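Local coordinates for aldo-keto reductase family 1 member C1 (Caenorhabditis elegans, PDB 1QWK), which probably reduces aldehydes and sugars such as aldoses with NADPH, as an enzyme of the aldo-keto reductase family, at residues I19-W24 against T33-A38; V108-A113 against V171-V176; D121-H126 against Q301-G306; N233-A238 against K243-V248; L250-D255 against A287-S292. All coordinates share one frame; numbering follows the deposited sequence.

Interaction 1: I19-W24 against T33-A38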
# COMPACT_ATOMS: atom_id res chain seq x y z
N ILE A 19 -8.80 0.81 5.16
CA ILE A 19 -8.80 1.28 3.78
C ILE A 19 -8.14 2.65 3.73
O ILE A 19 -8.36 3.50 4.59
CB ILE A 19 -10.23 1.35 3.20
CG1 ILE A 19 -10.18 1.85 1.75
CG2 ILE A 19 -11.12 2.24 4.06
CD1 ILE A 19 -11.51 1.71 1.00
N GLY A 20 -7.29 2.84 2.74
CA GLY A 20 -6.62 4.12 2.61
C GLY A 20 -6.48 4.50 1.16
O GLY A 20 -6.75 3.71 0.26
N LEU A 21 -6.08 5.75 0.93
CA LEU A 21 -5.89 6.24 -0.41
C LEU A 21 -4.44 5.98 -0.82
O LEU A 21 -3.51 6.43 -0.16
CB LEU A 21 -6.18 7.74 -0.48
CG LEU A 21 -6.02 8.41 -1.85
CD1 LEU A 21 -7.09 7.90 -2.81
CD2 LEU A 21 -6.12 9.92 -1.69
N GLY A 22 -4.27 5.22 -1.90
CA GLY A 22 -2.93 4.94 -2.40
C GLY A 22 -2.61 6.06 -3.37
O GLY A 22 -3.38 6.30 -4.30
N THR A 23 -1.50 6.75 -3.16
CA THR A 23 -1.14 7.87 -4.02
C THR A 23 -0.02 7.63 -5.04
O THR A 23 0.41 8.57 -5.70
CB THR A 23 -0.74 9.11 -3.18
OG1 THR A 23 0.46 8.84 -2.46
CG2 THR A 23 -1.85 9.47 -2.20
N TRP A 24 0.43 6.39 -5.20
CA TRP A 24 1.52 6.12 -6.14
C TRP A 24 1.23 6.49 -7.60
O TRP A 24 2.14 6.59 -8.42
CB TRP A 24 1.96 4.65 -6.06
CG TRP A 24 0.96 3.65 -6.53
CD1 TRP A 24 -0.18 3.25 -5.88
CD2 TRP A 24 1.01 2.90 -7.75
NE1 TRP A 24 -0.83 2.29 -6.62
CE2 TRP A 24 -0.12 2.06 -7.77
CE3 TRP A 24 1.91 2.86 -8.82
CZ2 TRP A 24 -0.37 1.18 -8.83
CZ3 TRP A 24 1.66 1.99 -9.88
CH2 TRP A 24 0.52 1.16 -9.87
N THR A 33 -6.59 17.15 -4.82
CA THR A 33 -8.03 16.93 -5.01
C THR A 33 -8.42 15.53 -4.56
O THR A 33 -9.48 15.33 -3.98
CB THR A 33 -8.42 17.08 -6.50
OG1 THR A 33 -8.05 18.39 -6.96
CG2 THR A 33 -9.92 16.89 -6.67
N ALA A 34 -7.55 14.56 -4.83
CA ALA A 34 -7.81 13.18 -4.45
C ALA A 34 -7.85 13.00 -2.93
O ALA A 34 -8.75 12.34 -2.40
CB ALA A 34 -6.73 12.26 -5.05
N VAL A 35 -6.89 13.59 -2.23
CA VAL A 35 -6.84 13.48 -0.78
C VAL A 35 -8.07 14.10 -0.14
O VAL A 35 -8.71 13.48 0.71
CB VAL A 35 -5.56 14.15 -0.21
CG1 VAL A 35 -5.63 14.23 1.30
CG2 VAL A 35 -4.33 13.36 -0.63
N LYS A 36 -8.41 15.32 -0.54
CA LYS A 36 -9.58 16.00 0.03
C LYS A 36 -10.87 15.25 -0.25
O LYS A 36 -11.75 15.16 0.62
CB LYS A 36 -9.67 17.43 -0.49
CG LYS A 36 -8.42 18.24 -0.18
CD LYS A 36 -8.56 19.71 -0.58
CE LYS A 36 -9.52 20.45 0.33
NZ LYS A 36 -9.64 21.89 -0.06
N THR A 37 -11.00 14.70 -1.45
CA THR A 37 -12.19 13.95 -1.81
C THR A 37 -12.30 12.69 -0.96
O THR A 37 -13.37 12.35 -0.45
CB THR A 37 -12.16 13.53 -3.30
OG1 THR A 37 -12.14 14.70 -4.12
CG2 THR A 37 -13.39 12.70 -3.64
N ALA A 38 -11.17 12.00 -0.79
CA ALA A 38 -11.13 10.77 -0.01
C ALA A 38 -11.48 11.02 1.45
O ALA A 38 -12.30 10.31 2.04
CB ALA A 38 -9.75 10.13 -0.12
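Strand 21-22 and helix 28-41 come nearest at Leu21 and Ala38, whose CA atoms stand 6.9 Å apart, a separation that a single side chain can bridge. That side chain is Leu21. Its CB points toward the helix, and because CG lies anti to the backbone N (chi1 180°) the branch reaches outward until one methyl, CD2, does all the touching.

This methyl rests on a single turn of the helix. Leu21 CD2 lies 4.1 Å from CB of Ala34. One turn further on, CB of Ala38 comes within 4.0 Å of Leu21 CD2, and CG2 of Val35 meets the same methyl at an equal distance. The small side chains of Ala34 and Ala38 let Leu21 CD2 also approach the helix backbone, 3.6 Å from the carbonyl O of Ala34 and 3.7 Å from CA of Val35. No hydrogen bond crosses the contact; it is wholly a matter of apolar fit, and all four residues are buried.

The pair illustrates the packing of a beta-alpha-beta crossover in a TIM barrel, helix 28-41 linking strand 21-22 to strand 45-47. Backbone hydrogen bonds join Leu21 to Leu45 and Asp47, while Gly20 pairs with Ile260 of the last barrel strand. Val35 leans on Ala61 and Leu65 of helix 55-68, whereas Ala34 and Ala38 pack against Ile270 of helix 267-274.

Interaction 2: V108-A113 against V171-V176; sequences VDLYLA and VHNSQV
Asn173 meets Leu110 and Leu112 at the close-packed part of this contact, where its carboxamide oxygen is approached by two leucine methyls. CD2 of Leu110 lies 3.7 Å from Asn173 OD1, and CD2 of Leu112 comes equally near to that oxygen. The Leu110 side chain crosses that of Asn173 at about a right angle, and its CD2 also lies 4.0 Å from Asn173 CB. An oxygen beside methyls gains no hydrogen bond from them; the amide is instead held through its nitrogen, for Asn173 ND2 donates to the hydroxyls of Ser197 and Thr199. Two bonds on one nitrogen probably fix the rotation of the group and keep OD1 turned toward the leucines.

The looser part lies further along, where Leu112 reaches Gln175. With CG anti to its carbonyl carbon (chi1 -47°), Leu112 extends CD1 to within 4.0 Å of Gln175 CB, and a smaller area is buried at Gln175 than at Asn173. Even this side is buried rather than open to solvent: the Gln175 side chain is about 3 Å from that of Lys81, predicted to lower the pKa of the active-site tyrosine.

The strands do not pair with each other. Their short axes pass 8.4 Å apart at 58°, with strand 150-153 between them in the barrel order, and the contact fills part of the barrel interior. On its other flank strand 110-113 bonds to strand 77-82, while Tyr111 packs against helix 92-103.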
# COMPACT_ATOMS: atom_id res chain seq x y z
N VAL A 108 4.91 10.67 11.59
CA VAL A 108 4.04 9.92 10.69
C VAL A 108 3.54 8.73 11.49
O VAL A 108 4.18 8.30 12.45
CB VAL A 108 4.79 9.41 9.41
CG1 VAL A 108 5.12 10.59 8.50
CG2 VAL A 108 6.04 8.64 9.79
N ASP A 109 2.38 8.21 11.11
CA ASP A 109 1.81 7.08 11.83
C ASP A 109 2.52 5.78 11.51
O ASP A 109 2.67 4.92 12.37
CB ASP A 109 0.32 7.02 11.53
CG ASP A 109 -0.41 8.28 11.99
OD1 ASP A 109 -0.81 8.34 13.18
OD2 ASP A 109 -0.54 9.23 11.18
N LEU A 110 2.98 5.64 10.27
CA LEU A 110 3.69 4.44 9.84
C LEU A 110 4.79 4.80 8.85
O LEU A 110 4.56 5.56 7.91
CB LEU A 110 2.70 3.45 9.20
CG LEU A 110 3.26 2.15 8.61
CD1 LEU A 110 3.94 1.33 9.69
CD2 LEU A 110 2.13 1.34 7.96
N TYR A 111 5.99 4.27 9.08
CA TYR A 111 7.13 4.53 8.20
C TYR A 111 7.67 3.19 7.72
O TYR A 111 8.05 2.35 8.54
CB TYR A 111 8.22 5.30 8.94
CG TYR A 111 9.30 5.85 8.05
CD1 TYR A 111 8.98 6.57 6.89
CD2 TYR A 111 10.64 5.71 8.39
CE1 TYR A 111 9.98 7.13 6.10
CE2 TYR A 111 11.64 6.27 7.60
CZ TYR A 111 11.30 6.98 6.47
OH TYR A 111 12.30 7.57 5.72
N LEU A 112 7.72 3.01 6.41
CA LEU A 112 8.17 1.74 5.82
C LEU A 112 9.42 1.82 4.96
O LEU A 112 9.71 2.85 4.36
CB LEU A 112 7.06 1.17 4.93
CG LEU A 112 5.62 1.11 5.45
CD1 LEU A 112 4.71 0.63 4.33
CD2 LEU A 112 5.55 0.20 6.66
N ALA A 113 10.16 0.71 4.90
CA ALA A 113 11.31 0.65 4.01
C ALA A 113 10.57 0.28 2.71
O ALA A 113 9.92 -0.76 2.65
CB ALA A 113 12.25 -0.49 4.43
N VAL A 171 8.44 -5.76 13.51
CA VAL A 171 7.96 -5.21 12.25
C VAL A 171 6.44 -5.13 12.47
O VAL A 171 5.80 -6.14 12.74
CB VAL A 171 8.27 -6.15 11.08
CG1 VAL A 171 7.60 -5.65 9.81
CG2 VAL A 171 9.79 -6.23 10.87
N HIS A 172 5.86 -3.93 12.36
CA HIS A 172 4.43 -3.76 12.60
C HIS A 172 3.55 -3.98 11.38
O HIS A 172 2.37 -4.32 11.51
CB HIS A 172 4.13 -2.35 13.14
CG HIS A 172 4.93 -1.97 14.35
ND1 HIS A 172 4.90 -2.69 15.53
CD2 HIS A 172 5.76 -0.92 14.58
CE1 HIS A 172 5.68 -2.10 16.42
NE2 HIS A 172 6.21 -1.03 15.87
N ASN A 173 4.11 -3.78 10.19
CA ASN A 173 3.34 -3.91 8.96
C ASN A 173 4.21 -4.31 7.76
O ASN A 173 5.40 -4.01 7.71
CB ASN A 173 2.63 -2.58 8.68
CG ASN A 173 1.96 -2.52 7.30
OD1 ASN A 173 2.52 -1.98 6.34
ND2 ASN A 173 0.75 -3.06 7.21
N SER A 174 3.59 -5.02 6.82
CA SER A 174 4.25 -5.44 5.59
C SER A 174 3.30 -5.07 4.46
O SER A 174 2.14 -5.51 4.44
CB SER A 174 4.48 -6.96 5.58
OG SER A 174 4.86 -7.39 4.27
N GLN A 175 3.77 -4.24 3.54
CA GLN A 175 2.96 -3.81 2.41
C GLN A 175 3.47 -4.49 1.15
O GLN A 175 4.63 -4.31 0.76
CB GLN A 175 3.03 -2.29 2.23
CG GLN A 175 2.10 -1.78 1.13
CD GLN A 175 2.09 -0.27 1.01
OE1 GLN A 175 1.88 0.46 1.99
NE2 GLN A 175 2.28 0.22 -0.20
N VAL A 176 2.62 -5.29 0.53
CA VAL A 176 3.00 -6.02 -0.68
C VAL A 176 1.89 -6.06 -1.71
O VAL A 176 0.74 -5.72 -1.43
CB VAL A 176 3.37 -7.48 -0.34
CG1 VAL A 176 4.56 -7.53 0.61
CG2 VAL A 176 2.17 -8.20 0.27

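Interaction 3: D121-H126 against Q301-G306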
# COMPACT_ATOMS: atom_id res chain seq x y z
N ASP A 121 22.51 7.42 -4.72
CA ASP A 121 21.62 8.47 -5.23
C ASP A 121 20.92 8.26 -6.58
O ASP A 121 19.70 8.44 -6.68
CB ASP A 121 22.36 9.81 -5.28
CG ASP A 121 22.81 10.28 -3.90
OD1 ASP A 121 23.50 9.52 -3.20
OD2 ASP A 121 22.46 11.42 -3.53
N ASP A 122 21.67 7.92 -7.62
CA ASP A 122 21.04 7.75 -8.93
C ASP A 122 20.81 6.28 -9.26
O ASP A 122 20.56 5.92 -10.41
CB ASP A 122 21.90 8.40 -10.01
CG ASP A 122 23.13 7.59 -10.33
OD1 ASP A 122 23.81 7.14 -9.38
OD2 ASP A 122 23.43 7.41 -11.53
N MET A 123 20.88 5.45 -8.23
CA MET A 123 20.67 4.02 -8.38
C MET A 123 21.58 3.40 -9.44
O MET A 123 21.19 2.48 -10.16
CB MET A 123 19.21 3.73 -8.72
CG MET A 123 18.26 4.09 -7.59
SD MET A 123 16.55 3.62 -7.91
CE MET A 123 16.63 1.88 -7.55
N SER A 124 22.80 3.92 -9.53
CA SER A 124 23.77 3.40 -10.48
C SER A 124 24.67 2.37 -9.80
O SER A 124 25.45 1.70 -10.45
CB SER A 124 24.63 4.53 -11.05
OG SER A 124 25.34 5.19 -10.02
N GLU A 125 24.54 2.25 -8.48
CA GLU A 125 25.34 1.30 -7.73
C GLU A 125 24.57 0.68 -6.58
O GLU A 125 23.79 1.35 -5.91
CB GLU A 125 26.61 1.97 -7.20
CG GLU A 125 27.64 2.28 -8.28
CD GLU A 125 28.82 3.09 -7.77
OE1 GLU A 125 29.18 2.94 -6.58
OE2 GLU A 125 29.39 3.87 -8.57
N HIS A 126 24.78 -0.62 -6.38
CA HIS A 126 24.13 -1.34 -5.29
C HIS A 126 24.89 -1.07 -4.00
O HIS A 126 26.11 -0.90 -4.00
CB HIS A 126 24.15 -2.85 -5.55
CG HIS A 126 23.41 -3.27 -6.77
ND1 HIS A 126 23.62 -4.49 -7.38
CD2 HIS A 126 22.45 -2.65 -7.49
CE1 HIS A 126 22.81 -4.60 -8.42
NE2 HIS A 126 22.09 -3.50 -8.51
N GLN A 301 9.48 -5.31 -9.74
CA GLN A 301 10.51 -4.47 -9.12
C GLN A 301 11.87 -5.00 -9.58
O GLN A 301 12.79 -5.17 -8.77
CB GLN A 301 10.41 -4.56 -7.59
CG GLN A 301 9.00 -4.36 -7.02
CD GLN A 301 8.44 -2.97 -7.27
OE1 GLN A 301 9.11 -2.10 -7.84
NE2 GLN A 301 7.20 -2.75 -6.84
N ASP A 302 12.01 -5.24 -10.89
CA ASP A 302 13.24 -5.81 -11.45
C ASP A 302 14.52 -4.99 -11.37
O ASP A 302 15.59 -5.49 -11.71
CB ASP A 302 13.01 -6.30 -12.89
CG ASP A 302 12.58 -5.20 -13.83
OD1 ASP A 302 12.96 -4.03 -13.62
OD2 ASP A 302 11.86 -5.51 -14.81
N PHE A 303 14.42 -3.74 -10.92
CA PHE A 303 15.62 -2.93 -10.77
C PHE A 303 16.47 -3.55 -9.64
O PHE A 303 17.65 -3.23 -9.50
CB PHE A 303 15.26 -1.48 -10.44
CG PHE A 303 14.50 -1.31 -9.16
CD1 PHE A 303 15.17 -1.23 -7.94
CD2 PHE A 303 13.11 -1.21 -9.16
CE1 PHE A 303 14.46 -1.07 -6.74
CE2 PHE A 303 12.40 -1.05 -7.98
CZ PHE A 303 13.07 -0.98 -6.77
N MET A 304 15.86 -4.42 -8.84
CA MET A 304 16.57 -5.08 -7.75
C MET A 304 17.39 -6.27 -8.23
O MET A 304 18.17 -6.83 -7.47
CB MET A 304 15.60 -5.58 -6.67
CG MET A 304 14.99 -4.51 -5.77
SD MET A 304 14.27 -5.21 -4.24
CE MET A 304 12.85 -6.10 -4.89
N THR A 305 17.19 -6.67 -9.48
CA THR A 305 17.92 -7.81 -10.05
C THR A 305 19.44 -7.69 -9.82
O THR A 305 20.05 -6.69 -10.18
CB THR A 305 17.65 -7.93 -11.57
OG1 THR A 305 16.24 -8.00 -11.79
CG2 THR A 305 18.30 -9.18 -12.13
N GLY A 306 20.03 -8.73 -9.23
CA GLY A 306 21.46 -8.71 -8.99
C GLY A 306 21.89 -8.17 -7.64
O GLY A 306 23.03 -8.35 -7.22
O HOH W 1 20.39 -4.07 -10.48
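Two loops that probably border the mouth of the substrate pocket meet where Met123 and His126, from the excursion between strand 110-113 and helix 131-143, face Phe303, Thr305 and Gly306 of the C-terminal segment. The contact has an apolar half and a water-mediated half.

In the apolar half, Met123 offers its terminal methyl. The chain runs extended to SD and then bends (chi3 78°), bringing Met123 CE obliquely to the Phe303 ring, 3.5 Å from Phe303 CD1. Phe303 is placed to receive it by a first torsion that sets the ring between the backbone N and the carbonyl carbon (chi1 61°), and one face of the ring has the carbonyl O of Gln301 about 4.0 Å above its plane, toward the rim.

In the polar half, the His126 ring lies obliquely against the chain, His126 CE1 being 3.8 Å from Gly306 C. No direct hydrogen bond forms. A water at the ring edge, in its plane, lies 2.7 Å from His126 NE2 and donates to two carbonyl oxygens, Phe303 O at 3.0 Å and Thr305 O at 2.7 Å. It thus ties the imidazole to a turn that is braced internally, since Thr305 OG1 donates to Asp302 O beside the 3-10 segment 302-304. His126 also meets the rings of Phe119 and His307.

The Phe303 side chain is about 7 Å from that of His114, predicted to bind substrate. Long loops at the C-terminal ends of the strands, joined here at the surface by a methyl, an imidazole and a water, are typical of the substrate pocket in aldo-keto reductases.

Interaction 4: N233-A238 against K243-V248; sequences NVLALA and KTPAQV
One backbone hydrogen bond joins Ala238 to Lys243: the N-H of Lys243 donates to Ala238 O at 3.0 Å, in the carbonyl plane, with an N-H...O angle of 144°. The chain turns so tightly here that CB of Ala238 lies only 3.2 Å from the carbonyl O of Lys243, a fit that leaves little room for a larger side chain.

Apolar contacts make up the rest of the meeting. Val248 puts its two methyls on different residues of helix 232-241. Its CG2 sits 3.9 Å from CB of Ala238, while CG1 touches CD2 of Leu237 at 3.8 Å. The latter leucine has CG anti to its backbone N (chi1 -176°), which carries its tip back toward the partner helix although its CB points past it. At the outer rim, CD2 of Leu235 lies 3.7 Å from CG of Pro245. The buried Val234 makes a separate contact, its CG1 packing beside CB of the same proline.

Helix 245-255 leads into the last barrel strand, 259-261, and helix 232-241 is an extra helix inserted ahead of it; the two are consecutive helices joined by a short connection.

Polar groups within 243-248 start the second helix. Thr244 and Gln247 form a capping box: Gln247 N donates to Thr244 OG1, and Thr244 N returns a nearly straight bond to Gln247 OE1 at 2.9 Å. Thr244 OG1 is also bonded to Glu272, while Lys243 NZ reaches Glu275 O and a salt bridge with Asp278.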
# COMPACT_ATOMS: atom_id res chain seq x y z
N ASN A 233 -15.99 -15.75 -11.61
CA ASN A 233 -16.51 -15.87 -10.26
C ASN A 233 -16.69 -14.49 -9.63
O ASN A 233 -17.63 -14.28 -8.86
CB ASN A 233 -15.58 -16.74 -9.42
CG ASN A 233 -15.55 -18.19 -9.90
OD1 ASN A 233 -14.50 -18.82 -9.95
ND2 ASN A 233 -16.72 -18.71 -10.25
N VAL A 234 -15.80 -13.56 -9.94
CA VAL A 234 -15.91 -12.20 -9.42
C VAL A 234 -17.18 -11.54 -9.97
O VAL A 234 -17.96 -10.96 -9.21
CB VAL A 234 -14.68 -11.34 -9.81
CG1 VAL A 234 -14.95 -9.87 -9.47
CG2 VAL A 234 -13.45 -11.83 -9.07
N LEU A 235 -17.37 -11.64 -11.28
CA LEU A 235 -18.55 -11.06 -11.93
C LEU A 235 -19.84 -11.68 -11.39
O LEU A 235 -20.84 -10.98 -11.22
CB LEU A 235 -18.46 -11.27 -13.45
CG LEU A 235 -17.27 -10.59 -14.14
CD1 LEU A 235 -17.26 -10.95 -15.62
CD2 LEU A 235 -17.36 -9.08 -13.96
N ALA A 236 -19.80 -12.98 -11.13
CA ALA A 236 -20.97 -13.69 -10.60
C ALA A 236 -21.31 -13.21 -9.20
O ALA A 236 -22.47 -13.00 -8.87
CB ALA A 236 -20.70 -15.19 -10.59
N LEU A 237 -20.29 -13.05 -8.36
CA LEU A 237 -20.51 -12.61 -6.99
C LEU A 237 -20.94 -11.14 -6.97
O LEU A 237 -21.72 -10.73 -6.10
CB LEU A 237 -19.24 -12.80 -6.15
CG LEU A 237 -19.35 -12.45 -4.66
CD1 LEU A 237 -20.46 -13.26 -4.02
CD2 LEU A 237 -18.01 -12.73 -3.98
N ALA A 238 -20.44 -10.35 -7.91
CA ALA A 238 -20.82 -8.94 -7.97
C ALA A 238 -22.31 -8.83 -8.29
O ALA A 238 -23.02 -8.03 -7.68
CB ALA A 238 -19.99 -8.21 -9.04
N LYS A 243 -23.10 -5.55 -6.02
CA LYS A 243 -21.92 -4.71 -5.80
C LYS A 243 -21.13 -4.73 -7.11
O LYS A 243 -21.41 -5.54 -8.00
CB LYS A 243 -21.05 -5.28 -4.67
CG LYS A 243 -21.77 -5.40 -3.32
CD LYS A 243 -22.21 -4.03 -2.78
CE LYS A 243 -21.01 -3.17 -2.39
NZ LYS A 243 -21.45 -1.84 -1.88
N THR A 244 -20.16 -3.83 -7.25
CA THR A 244 -19.37 -3.80 -8.48
C THR A 244 -18.19 -4.77 -8.35
O THR A 244 -17.80 -5.13 -7.24
CB THR A 244 -18.79 -2.40 -8.78
OG1 THR A 244 -17.77 -2.10 -7.82
CG2 THR A 244 -19.89 -1.34 -8.69
N PRO A 245 -17.63 -5.21 -9.48
CA PRO A 245 -16.49 -6.13 -9.47
C PRO A 245 -15.34 -5.59 -8.62
O PRO A 245 -14.70 -6.34 -7.89
CB PRO A 245 -16.13 -6.23 -10.95
CG PRO A 245 -17.48 -6.18 -11.60
CD PRO A 245 -18.16 -5.05 -10.85
N ALA A 246 -15.09 -4.29 -8.73
CA ALA A 246 -14.03 -3.66 -7.96
C ALA A 246 -14.30 -3.77 -6.46
O ALA A 246 -13.41 -4.10 -5.68
CB ALA A 246 -13.87 -2.19 -8.35
N GLN A 247 -15.54 -3.50 -6.05
CA GLN A 247 -15.87 -3.60 -4.64
C GLN A 247 -15.70 -5.03 -4.13
O GLN A 247 -15.31 -5.25 -2.99
CB GLN A 247 -17.30 -3.09 -4.41
CG GLN A 247 -17.44 -1.63 -4.84
CD GLN A 247 -18.87 -1.13 -4.84
OE1 GLN A 247 -19.80 -1.87 -5.15
NE2 GLN A 247 -19.04 0.14 -4.51
N VAL A 248 -15.98 -6.00 -5.00
CA VAL A 248 -15.81 -7.40 -4.62
C VAL A 248 -14.32 -7.72 -4.42
O VAL A 248 -13.95 -8.40 -3.47
CB VAL A 248 -16.43 -8.34 -5.69
CG1 VAL A 248 -16.07 -9.79 -5.38
CG2 VAL A 248 -17.94 -8.18 -5.70

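Interaction 5: L250-D255 against A287-S292; sequences LRYALD and AKLEES
The Tyr252 ring meets Glu290 at its edge, the carboxylate oxygen OE2 lying in the ring plane at the phenol end, while the methyl CD1 of Leu289 comes in obliquely beside the same ring. The ring and carboxylate planes stand 66° apart, the two side chains crossing at about a right angle. Tyr252 OH donates to Glu290 OE2 at 2.6 Å, a short bond that uses the anti lone pair, the one directed away from the other carboxylate oxygen. Arg256 adds a weak hydrogen bond to the same hydroxyl.

Torsions bring the partners together. Tyr252 has CG anti to the backbone N (chi1 164°) and spans the gap between the helices. Glu290 has CG anti to the carbonyl carbon (chi1 -53°), 3.9 Å from Tyr252 CE1, and the chain extended beyond it carries OE2 to the hydroxyl. Nearer the root of the ring, Leu289 CD1 approaches Tyr252 CD1 at 4.1 Å as the two side chains slide past each other in opposite directions. A phenylalanine in place of Tyr252 would probably keep the leucine contact but leave the Glu290 carboxylate without its hydroxyl mate and free to turn.

A second flat pair lies on the same helix. Arg251 grips Asp255 side-on, NE lying 2.9 Å from OD2, while NH2 takes OD1; Asp255 OD2 also receives Leu281 N. Helix 283-289 follows the last barrel strand and helix 267-274, so this contact, away from the annotated sites, illustrates how an additional helix is fastened onto the outer helices of the TIM barrel in the aldo-keto reductase fold.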
# COMPACT_ATOMS: atom_id res chain seq x y z
N LEU A 250 -11.97 -5.64 -3.57
CA LEU A 250 -11.50 -4.97 -2.36
C LEU A 250 -11.97 -5.73 -1.12
O LEU A 250 -11.20 -5.93 -0.18
CB LEU A 250 -12.02 -3.53 -2.32
CG LEU A 250 -11.52 -2.64 -3.47
CD1 LEU A 250 -12.11 -1.24 -3.34
CD2 LEU A 250 -9.99 -2.58 -3.45
N ARG A 251 -13.23 -6.17 -1.13
CA ARG A 251 -13.77 -6.91 0.00
C ARG A 251 -13.03 -8.24 0.15
O ARG A 251 -12.83 -8.73 1.26
CB ARG A 251 -15.28 -7.17 -0.18
CG ARG A 251 -15.96 -7.68 1.08
CD ARG A 251 -16.02 -6.60 2.17
NE ARG A 251 -15.83 -7.17 3.50
CZ ARG A 251 -15.87 -6.48 4.63
NH1 ARG A 251 -16.11 -5.17 4.61
NH2 ARG A 251 -15.66 -7.09 5.79
N TYR A 252 -12.62 -8.81 -0.98
CA TYR A 252 -11.88 -10.07 -0.96
C TYR A 252 -10.62 -9.88 -0.11
O TYR A 252 -10.35 -10.66 0.81
CB TYR A 252 -11.47 -10.46 -2.38
CG TYR A 252 -10.39 -11.52 -2.42
CD1 TYR A 252 -10.69 -12.86 -2.17
CD2 TYR A 252 -9.06 -11.17 -2.68
CE1 TYR A 252 -9.68 -13.83 -2.17
CE2 TYR A 252 -8.05 -12.13 -2.68
CZ TYR A 252 -8.37 -13.45 -2.42
OH TYR A 252 -7.37 -14.40 -2.42
N ALA A 253 -9.85 -8.84 -0.42
CA ALA A 253 -8.62 -8.58 0.33
C ALA A 253 -8.90 -8.28 1.80
O ALA A 253 -8.17 -8.73 2.68
CB ALA A 253 -7.86 -7.41 -0.31
N LEU A 254 -9.96 -7.52 2.06
CA LEU A 254 -10.30 -7.19 3.44
C LEU A 254 -10.62 -8.44 4.25
O LEU A 254 -10.15 -8.60 5.37
CB LEU A 254 -11.50 -6.24 3.48
CG LEU A 254 -11.21 -4.78 3.12
CD1 LEU A 254 -12.51 -4.00 3.01
CD2 LEU A 254 -10.31 -4.17 4.20
N ASP A 255 -11.42 -9.33 3.67
CA ASP A 255 -11.78 -10.53 4.38
C ASP A 255 -10.68 -11.58 4.44
O ASP A 255 -10.80 -12.60 5.14
CB ASP A 255 -13.10 -11.09 3.83
CG ASP A 255 -14.29 -10.23 4.25
OD1 ASP A 255 -14.26 -9.72 5.39
OD2 ASP A 255 -15.24 -10.05 3.46
N ALA A 287 -13.14 -19.00 -1.25
CA ALA A 287 -12.67 -20.20 -1.95
C ALA A 287 -13.15 -20.21 -3.39
O ALA A 287 -12.40 -20.55 -4.31
CB ALA A 287 -13.15 -21.45 -1.22
N LYS A 288 -14.41 -19.84 -3.60
CA LYS A 288 -14.98 -19.80 -4.94
C LYS A 288 -14.21 -18.82 -5.82
O LYS A 288 -13.90 -19.12 -6.97
CB LYS A 288 -16.45 -19.41 -4.89
CG LYS A 288 -17.15 -19.47 -6.24
CD LYS A 288 -17.13 -20.89 -6.79
CE LYS A 288 -17.93 -20.99 -8.08
NZ LYS A 288 -17.99 -22.40 -8.56
N LEU A 289 -13.92 -17.64 -5.29
CA LEU A 289 -13.19 -16.64 -6.06
C LEU A 289 -11.78 -17.10 -6.41
O LEU A 289 -11.24 -16.69 -7.44
CB LEU A 289 -13.12 -15.31 -5.30
CG LEU A 289 -14.43 -14.55 -5.07
CD1 LEU A 289 -14.12 -13.28 -4.29
CD2 LEU A 289 -15.10 -14.21 -6.39
N GLU A 290 -11.19 -17.94 -5.58
CA GLU A 290 -9.83 -18.41 -5.82
C GLU A 290 -9.76 -19.68 -6.68
O GLU A 290 -8.67 -20.19 -6.93
CB GLU A 290 -9.13 -18.67 -4.49
CG GLU A 290 -9.15 -17.48 -3.53
CD GLU A 290 -8.45 -17.78 -2.21
OE1 GLU A 290 -8.56 -18.93 -1.72
OE2 GLU A 290 -7.81 -16.87 -1.66
N GLU A 291 -10.90 -20.18 -7.14
CA GLU A 291 -10.90 -21.41 -7.92
C GLU A 291 -10.12 -21.37 -9.24
O GLU A 291 -9.59 -22.40 -9.67
CB GLU A 291 -12.34 -21.88 -8.19
CG GLU A 291 -12.97 -21.30 -9.44
CD GLU A 291 -14.26 -22.02 -9.83
OE1 GLU A 291 -14.83 -21.67 -10.88
OE2 GLU A 291 -14.69 -22.92 -9.08
N SER A 292 -10.04 -20.21 -9.88
CA SER A 292 -9.31 -20.11 -11.15
C SER A 292 -7.83 -20.45 -10.94
O SER A 292 -7.15 -20.88 -11.87
CB SER A 292 -9.42 -18.69 -11.73
OG SER A 292 -8.38 -17.85 -11.26

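Core and surface differ in chemistry. Interactions 1 and 2 both involve the barrel strands and are fully buried, one fitting leucine against a helix on the outside of the sheet, the other packing inside the barrel close to the predicted catalytic residues. Interaction 3 joins loops at the surface and leans on a water. Interactions 4 and 5, the first partly buried and the second buried, share helix 245-255, their centres about 10 Å apart, and touch where Leu289 packs on helix 232-241; both combine apolar contacts with a direct hydrogen bond, backbone in one and side chain in the other. Interactions 3 and 4 lie on opposite sides of the chain's centre, about 38 Å apart between centres.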